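Local coordinates for Exo-1,5-alpha-L-arabinofuranobiosidase (Gibberella zeae, PDB 2YDP), which probably hydrolyses alpha-L-arabinofuranosidic linkages, as an exo-acting 1,5-arabinofuranobiosidase would, and here holds an iminosugar inhibitor in its pocket, at residues I224-Y229 with P276-T281; P334-I339 with V358-E363. The protein carries 1 engineered substitution. All blocks are in the same frame, centred on the assembly; numbering follows the deposited sequence.

Interaction 1 (I224-Y229 with P276-T281). Engineered in segment 224-229: Ala228 (natural residue Glu).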
loop_
_atom_site.group_PDB
_atom_site.type_symbol
_atom_site.label_atom_id
_atom_site.label_comp_id
_atom_site.label_asym_id
_atom_site.label_seq_id
_atom_site.Cartn_x
_atom_site.Cartn_y
_atom_site.Cartn_z
ATOM N N ILE A 224 -0.862 -14.219 -1.712
ATOM C CA ILE A 224 0.450 -13.901 -1.142
ATOM C C ILE A 224 0.315 -12.648 -0.303
ATOM O O ILE A 224 -0.233 -11.621 -0.746
ATOM C CB ILE A 224 1.556 -13.789 -2.255
ATOM C CG1 ILE A 224 2.959 -13.578 -1.643
ATOM C CG2 ILE A 224 1.168 -12.774 -3.391
ATOM C CD1 ILE A 224 4.054 -13.533 -2.703
ATOM N N TYR A 225 0.816 -12.757 0.913
ATOM C CA TYR A 225 0.817 -11.692 1.895
ATOM C C TYR A 225 2.270 -11.239 2.071
ATOM O O TYR A 225 3.139 -12.027 2.430
ATOM C CB TYR A 225 0.253 -12.272 3.203
ATOM C CG TYR A 225 0.157 -11.348 4.384
ATOM C CD1 TYR A 225 -0.950 -10.505 4.553
ATOM C CD2 TYR A 225 1.157 -11.362 5.368
ATOM C CE1 TYR A 225 -1.040 -9.663 5.679
ATOM C CE2 TYR A 225 1.074 -10.551 6.479
ATOM C CZ TYR A 225 -0.015 -9.708 6.623
ATOM O OH TYR A 225 -0.054 -8.920 7.728
ATOM N N VAL A 226 2.526 -9.980 1.766
ATOM C CA VAL A 226 3.884 -9.442 1.782
ATOM C C VAL A 226 3.984 -8.341 2.841
ATOM O O VAL A 226 3.060 -7.528 3.001
ATOM C CB VAL A 226 4.269 -8.896 0.365
ATOM C CG1 VAL A 226 5.609 -8.147 0.396
ATOM C CG2 VAL A 226 4.326 -10.038 -0.706
ATOM N N TYR A 227 5.109 -8.301 3.563
ATOM C CA TYR A 227 5.305 -7.315 4.628
ATOM C C TYR A 227 6.789 -7.082 4.848
ATOM O O TYR A 227 7.609 -7.825 4.293
ATOM C CB TYR A 227 4.656 -7.790 5.930
ATOM C CG TYR A 227 5.141 -9.131 6.438
ATOM C CD1 TYR A 227 4.649 -10.310 5.887
ATOM C CD2 TYR A 227 6.092 -9.217 7.475
ATOM C CE1 TYR A 227 5.065 -11.538 6.332
ATOM C CE2 TYR A 227 6.536 -10.448 7.924
ATOM C CZ TYR A 227 6.012 -11.609 7.341
ATOM O OH TYR A 227 6.369 -12.876 7.771
ATOM N N ALA A 228 7.123 -6.040 5.616
ATOM C CA ALA A 228 8.518 -5.750 5.985
ATOM C C ALA A 228 8.657 -6.188 7.450
ATOM O O ALA A 228 7.905 -5.764 8.328
ATOM C CB ALA A 228 8.846 -4.258 5.784
ATOM N N TYR A 229 9.588 -7.096 7.683
ATOM C CA TYR A 229 9.770 -7.711 8.995
ATOM C C TYR A 229 10.822 -6.912 9.749
ATOM O O TYR A 229 12.010 -7.229 9.740
ATOM C CB TYR A 229 10.182 -9.178 8.774
ATOM C CG TYR A 229 10.571 -10.009 10.009
ATOM C CD1 TYR A 229 10.444 -9.504 11.296
ATOM C CD2 TYR A 229 11.020 -11.335 9.846
ATOM C CE1 TYR A 229 10.797 -10.293 12.438
ATOM C CE2 TYR A 229 11.369 -12.135 10.959
ATOM C CZ TYR A 229 11.269 -11.607 12.229
ATOM O OH TYR A 229 11.602 -12.374 13.314
ATOM N N PRO A 276 7.103 -2.631 1.498
ATOM C CA PRO A 276 6.887 -3.297 0.218
ATOM C C PRO A 276 5.468 -3.160 -0.351
ATOM O O PRO A 276 4.545 -2.710 0.332
ATOM C CB PRO A 276 7.262 -4.750 0.499
ATOM C CG PRO A 276 6.905 -4.952 1.987
ATOM C CD PRO A 276 7.067 -3.565 2.633
ATOM N N TYR A 277 5.330 -3.574 -1.601
ATOM C CA TYR A 277 4.061 -3.583 -2.295
ATOM C C TYR A 277 4.031 -4.725 -3.326
ATOM O O TYR A 277 4.960 -4.838 -4.132
ATOM C CB TYR A 277 3.856 -2.249 -2.998
ATOM C CG TYR A 277 2.390 -2.001 -3.285
ATOM C CD1 TYR A 277 1.760 -2.602 -4.386
ATOM C CD2 TYR A 277 1.623 -1.173 -2.436
ATOM C CE1 TYR A 277 0.387 -2.378 -4.633
ATOM C CE2 TYR A 277 0.237 -0.953 -2.678
ATOM C CZ TYR A 277 -0.348 -1.569 -3.774
ATOM O OH TYR A 277 -1.675 -1.378 -4.037
ATOM N N VAL A 278 2.982 -5.561 -3.290
ATOM C CA VAL A 278 2.858 -6.713 -4.209
ATOM C C VAL A 278 1.630 -6.582 -5.144
ATOM O O VAL A 278 0.588 -6.089 -4.720
ATOM C CB VAL A 278 2.803 -8.069 -3.457
ATOM C CG1 VAL A 278 1.482 -8.236 -2.628
ATOM C CG2 VAL A 278 2.905 -9.215 -4.468
ATOM N N VAL A 279 1.785 -6.931 -6.417
ATOM C CA VAL A 279 0.648 -7.183 -7.325
ATOM C C VAL A 279 0.936 -8.482 -8.050
ATOM O O VAL A 279 2.052 -8.990 -7.986
ATOM C CB VAL A 279 0.465 -6.063 -8.387
ATOM C CG1 VAL A 279 -0.020 -4.734 -7.717
ATOM C CG2 VAL A 279 1.787 -5.821 -9.177
ATOM N N TRP A 280 -0.082 -9.000 -8.737
ATOM C CA TRP A 280 0.057 -10.155 -9.602
ATOM C C TRP A 280 -0.613 -9.806 -10.929
ATOM O O TRP A 280 -1.688 -9.198 -10.940
ATOM C CB TRP A 280 -0.627 -11.373 -8.990
ATOM C CG TRP A 280 -0.614 -12.573 -9.954
ATOM C CD1 TRP A 280 0.376 -13.490 -10.100
ATOM C CD2 TRP A 280 -1.625 -12.904 -10.897
ATOM N NE1 TRP A 280 0.041 -14.396 -11.095
ATOM C CE2 TRP A 280 -1.192 -14.051 -11.595
ATOM C CE3 TRP A 280 -2.877 -12.345 -11.215
ATOM C CZ2 TRP A 280 -1.963 -14.654 -12.590
ATOM C CZ3 TRP A 280 -3.644 -12.945 -12.220
ATOM C CH2 TRP A 280 -3.188 -14.096 -12.882
ATOM N N THR A 281 0.010 -10.221 -12.031
ATOM C CA THR A 281 -0.539 -10.031 -13.365
ATOM C C THR A 281 -0.513 -11.404 -14.066
ATOM O O THR A 281 0.386 -12.229 -13.792
ATOM C CB THR A 281 0.298 -8.979 -14.149
ATOM O OG1 THR A 281 -0.076 -9.001 -15.516
ATOM C CG2 THR A 281 1.791 -9.282 -14.059
#
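Val226 and Val278 meet at the centre of this contact, their branches crossing at a slant, in an example of how two strands of adjacent blades pack through side chains, with no hydrogen bond between the segments. Val226 has its two methyls divided between two partners. CG1, anti to the backbone N (chi1 172°), lies against the ring of Pro276, Val226 CG1 being 3.8 Å from Pro276 CB, the two side chains running past each other in opposite directions. CG2 presses instead on Val278, with Val226 CG2 to Val278 CB at 3.7 Å. Val278 answers with both its methyls: CG1, set between N and C at chi1 68°, also leans on Val226, while Val278 CG2 approaches Ile224 CG2 at 4.1 Å. The proline ring reaches further along the strand through CG and CD. Pro276 CG rests 3.6 Å from Tyr227 C, and Pro276 CD lies 3.7 Å from Ala228 CB, an engineered residue that is Glu in the natural sequence. Between side chains the contact is apolar, and it is buried, part of the interface between adjacent blades of a beta-propeller. Strand 223-230 is hydrogen-bonded on one flank to strand 209-217, whose Thr214 OG1 also bonds Val278 N and so joins the blades, and on the other to strand 245-250; strand 277-281 opens the next blade, its Tyr277 and Val279 side chains reaching on to strand 326-330.

Interaction 2 (P334-I339 with V358-E363)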
loop_
_atom_site.group_PDB
_atom_site.type_symbol
_atom_site.label_atom_id
_atom_site.label_comp_id
_atom_site.label_asym_id
_atom_site.label_seq_id
_atom_site.Cartn_x
_atom_site.Cartn_y
_atom_site.Cartn_z
ATOM N N PRO A 334 -2.039 -7.009 -19.494
ATOM C CA PRO A 334 -1.270 -7.612 -18.407
ATOM C C PRO A 334 0.245 -7.341 -18.471
ATOM O O PRO A 334 0.919 -7.465 -17.461
ATOM C CB PRO A 334 -1.513 -9.129 -18.578
ATOM C CG PRO A 334 -2.671 -9.276 -19.512
ATOM C CD PRO A 334 -2.779 -8.012 -20.300
ATOM N N ASP A 335 0.756 -6.999 -19.650
ATOM C CA ASP A 335 2.157 -6.674 -19.843
ATOM C C ASP A 335 2.491 -5.291 -19.233
ATOM O O ASP A 335 3.643 -5.026 -18.890
ATOM C CB ASP A 335 2.478 -6.727 -21.361
ATOM C CG ASP A 335 3.972 -6.700 -21.663
ATOM O OD1 ASP A 335 4.835 -7.119 -20.826
ATOM O OD2 ASP A 335 4.285 -6.249 -22.786
ATOM N N LEU A 336 1.482 -4.435 -19.056
ATOM C CA LEU A 336 1.726 -3.054 -18.602
ATOM C C LEU A 336 1.744 -2.945 -17.078
ATOM O O LEU A 336 0.853 -3.469 -16.398
ATOM C CB LEU A 336 0.688 -2.088 -19.198
ATOM C CG LEU A 336 0.759 -1.854 -20.708
ATOM C CD1 LEU A 336 -0.477 -1.038 -21.197
ATOM C CD2 LEU A 336 2.094 -1.120 -21.054
ATOM N N LEU A 337 2.749 -2.265 -16.544
ATOM C CA LEU A 337 2.876 -2.117 -15.100
ATOM C C LEU A 337 3.109 -0.659 -14.758
ATOM O O LEU A 337 4.075 -0.053 -15.261
ATOM C CB LEU A 337 4.073 -2.937 -14.604
ATOM C CG LEU A 337 4.335 -2.861 -13.106
ATOM C CD1 LEU A 337 3.210 -3.581 -12.325
ATOM C CD2 LEU A 337 5.747 -3.392 -12.735
ATOM N N MET A 338 2.221 -0.077 -13.945
ATOM C CA MET A 338 2.531 1.229 -13.395
ATOM C C MET A 338 3.286 1.113 -12.078
ATOM O O MET A 338 2.978 0.247 -11.261
ATOM C CB MET A 338 1.278 2.063 -13.189
ATOM C CG MET A 338 1.547 3.436 -12.557
ATOM S SD MET A 338 0.001 4.373 -12.434
ATOM C CE MET A 338 0.052 5.156 -13.985
ATOM N N ILE A 339 4.270 1.990 -11.902
ATOM C CA ILE A 339 5.024 2.110 -10.676
ATOM C C ILE A 339 4.932 3.569 -10.228
ATOM O O ILE A 339 5.359 4.456 -10.951
ATOM C CB ILE A 339 6.499 1.747 -10.850
ATOM C CG1 ILE A 339 6.680 0.330 -11.412
ATOM C CG2 ILE A 339 7.204 1.788 -9.514
ATOM C CD1 ILE A 339 7.318 0.315 -12.744
ATOM N N VAL A 358 5.028 3.926 -16.506
ATOM C CA VAL A 358 4.414 2.699 -16.985
ATOM C C VAL A 358 5.416 2.013 -17.866
ATOM O O VAL A 358 5.946 2.634 -18.801
ATOM C CB VAL A 358 3.081 2.998 -17.757
ATOM C CG1 VAL A 358 2.595 1.728 -18.498
ATOM C CG2 VAL A 358 2.051 3.515 -16.757
ATOM N N VAL A 359 5.675 0.738 -17.543
ATOM C CA VAL A 359 6.652 -0.066 -18.236
ATOM C C VAL A 359 5.955 -1.313 -18.819
ATOM O O VAL A 359 4.869 -1.697 -18.360
ATOM C CB VAL A 359 7.833 -0.473 -17.285
ATOM C CG1 VAL A 359 8.425 0.795 -16.586
ATOM C CG2 VAL A 359 7.372 -1.536 -16.245
ATOM N N ARG A 360 6.580 -1.945 -19.808
ATOM C CA ARG A 360 6.160 -3.301 -20.232
ATOM C C ARG A 360 7.074 -4.341 -19.635
ATOM O O ARG A 360 8.292 -4.203 -19.754
ATOM C CB ARG A 360 6.200 -3.458 -21.746
ATOM C CG ARG A 360 4.981 -2.906 -22.416
ATOM C CD ARG A 360 4.950 -3.145 -23.942
ATOM N NE ARG A 360 3.754 -2.475 -24.453
ATOM C CZ ARG A 360 2.510 -2.945 -24.313
ATOM N NH1 ARG A 360 2.287 -4.113 -23.714
ATOM N NH2 ARG A 360 1.471 -2.246 -24.760
ATOM N N LEU A 361 6.498 -5.374 -19.005
ATOM C CA LEU A 361 7.317 -6.452 -18.423
ATOM C C LEU A 361 8.133 -7.185 -19.480
ATOM O O LEU A 361 9.281 -7.543 -19.251
ATOM C CB LEU A 361 6.452 -7.429 -17.653
ATOM C CG LEU A 361 5.811 -6.808 -16.403
ATOM C CD1 LEU A 361 4.798 -7.830 -15.821
ATOM C CD2 LEU A 361 6.892 -6.467 -15.363
ATOM N N SER A 362 7.547 -7.348 -20.649
ATOM C CA SER A 362 8.243 -7.928 -21.787
ATOM C C SER A 362 9.498 -7.141 -22.191
ATOM O O SER A 362 10.395 -7.732 -22.772
ATOM C CB SER A 362 7.287 -8.060 -22.994
ATOM O OG SER A 362 6.793 -6.794 -23.354
ATOM N N GLU A 363 9.560 -5.839 -21.894
ATOM C CA GLU A 363 10.751 -5.034 -22.224
ATOM C C GLU A 363 11.706 -4.993 -21.052
ATOM O O GLU A 363 12.917 -5.027 -21.211
ATOM C CB GLU A 363 10.372 -3.609 -22.600
ATOM C CG GLU A 363 9.497 -3.547 -23.840
ATOM C CD GLU A 363 8.928 -2.167 -24.135
ATOM O OE1 GLU A 363 9.373 -1.144 -23.530
ATOM O OE2 GLU A 363 8.015 -2.115 -24.991
#
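Asp335 receives the start of the helix at 361-364 with its backbone carbonyl and both carboxylate oxygens, showing how one acidic residue can serve several donors at a strand-to-helix junction. Asp335 O accepts Leu361 N at 2.9 Å, in the carbonyl plane. The carboxylate, swung anti to the backbone N (chi1 -168°), takes the next amide: Ser362 N reaches OD1 of Asp335 at 2.7 Å on the syn lone pair. OD2 of Asp335 accepts twice, from the hydroxyl OG of Ser362 at 2.6 Å on its syn side, and from NH1 of Arg360 at 3.1 Å on the anti side, 28° out of the carboxylate plane, in a salt bridge. OD2 lies almost in the plane of the guanidinium. Leu336 CD2 sits over the centre of one face of the Arg360 guanidinium, 3.8 Å above it, and Arg360 NH2 turns to a second acid, Asp333.

Further along, Leu337 and Val359 form the antiparallel hydrogen-bonded pair, each giving its N-H to the other's carbonyl; Leu337 N to Val359 O measures 2.8 Å. Leu336 with Arg360 and Met338 with Val358 are the flanking non-hydrogen-bonded pairs, and Met338, bent at its last torsion, brings Met338 CE to 3.8 Å from Val358 CG2. Strand 354-360 also pairs with N-terminal strand 11-17, the closure that ties the chain's two ends into one blade. The Asp335 carboxylate takes one helix-start N-H, a hydroxyl and a guanidinium, which would probably favour its ionised form, although the carboxylate of Glu363, a manganese ligand in another structure of this protein, lies nearby; the other N-H goes to the backbone carbonyl.

Overall arrangement
Three successive propeller blades are linked here. Interaction 1 joins the blade of strand 223-230 to the one that begins with strand 277-281, and interaction 2 lies within the next, ring-closing blade, its centre about 17 Å from that of interaction 1. Strand 277-281 connects them: Thr281 OG1 is 2.7 Å from Pro334 O, probably a hydrogen bond, Thr281 CG2 packs 3.8 Å from Leu361 CD1, and Val279 CG2 lies 4.1 Å from Leu337 CD1. Interaction 1 is nearer the pocket, with the side chain of engineered Ala228 about 7 Å from the bound iminosugar and that of Pro276 about 12 Å from arabinofuranose. The centre of interaction 2 sits further out, about 19 Å from the centre of the chain.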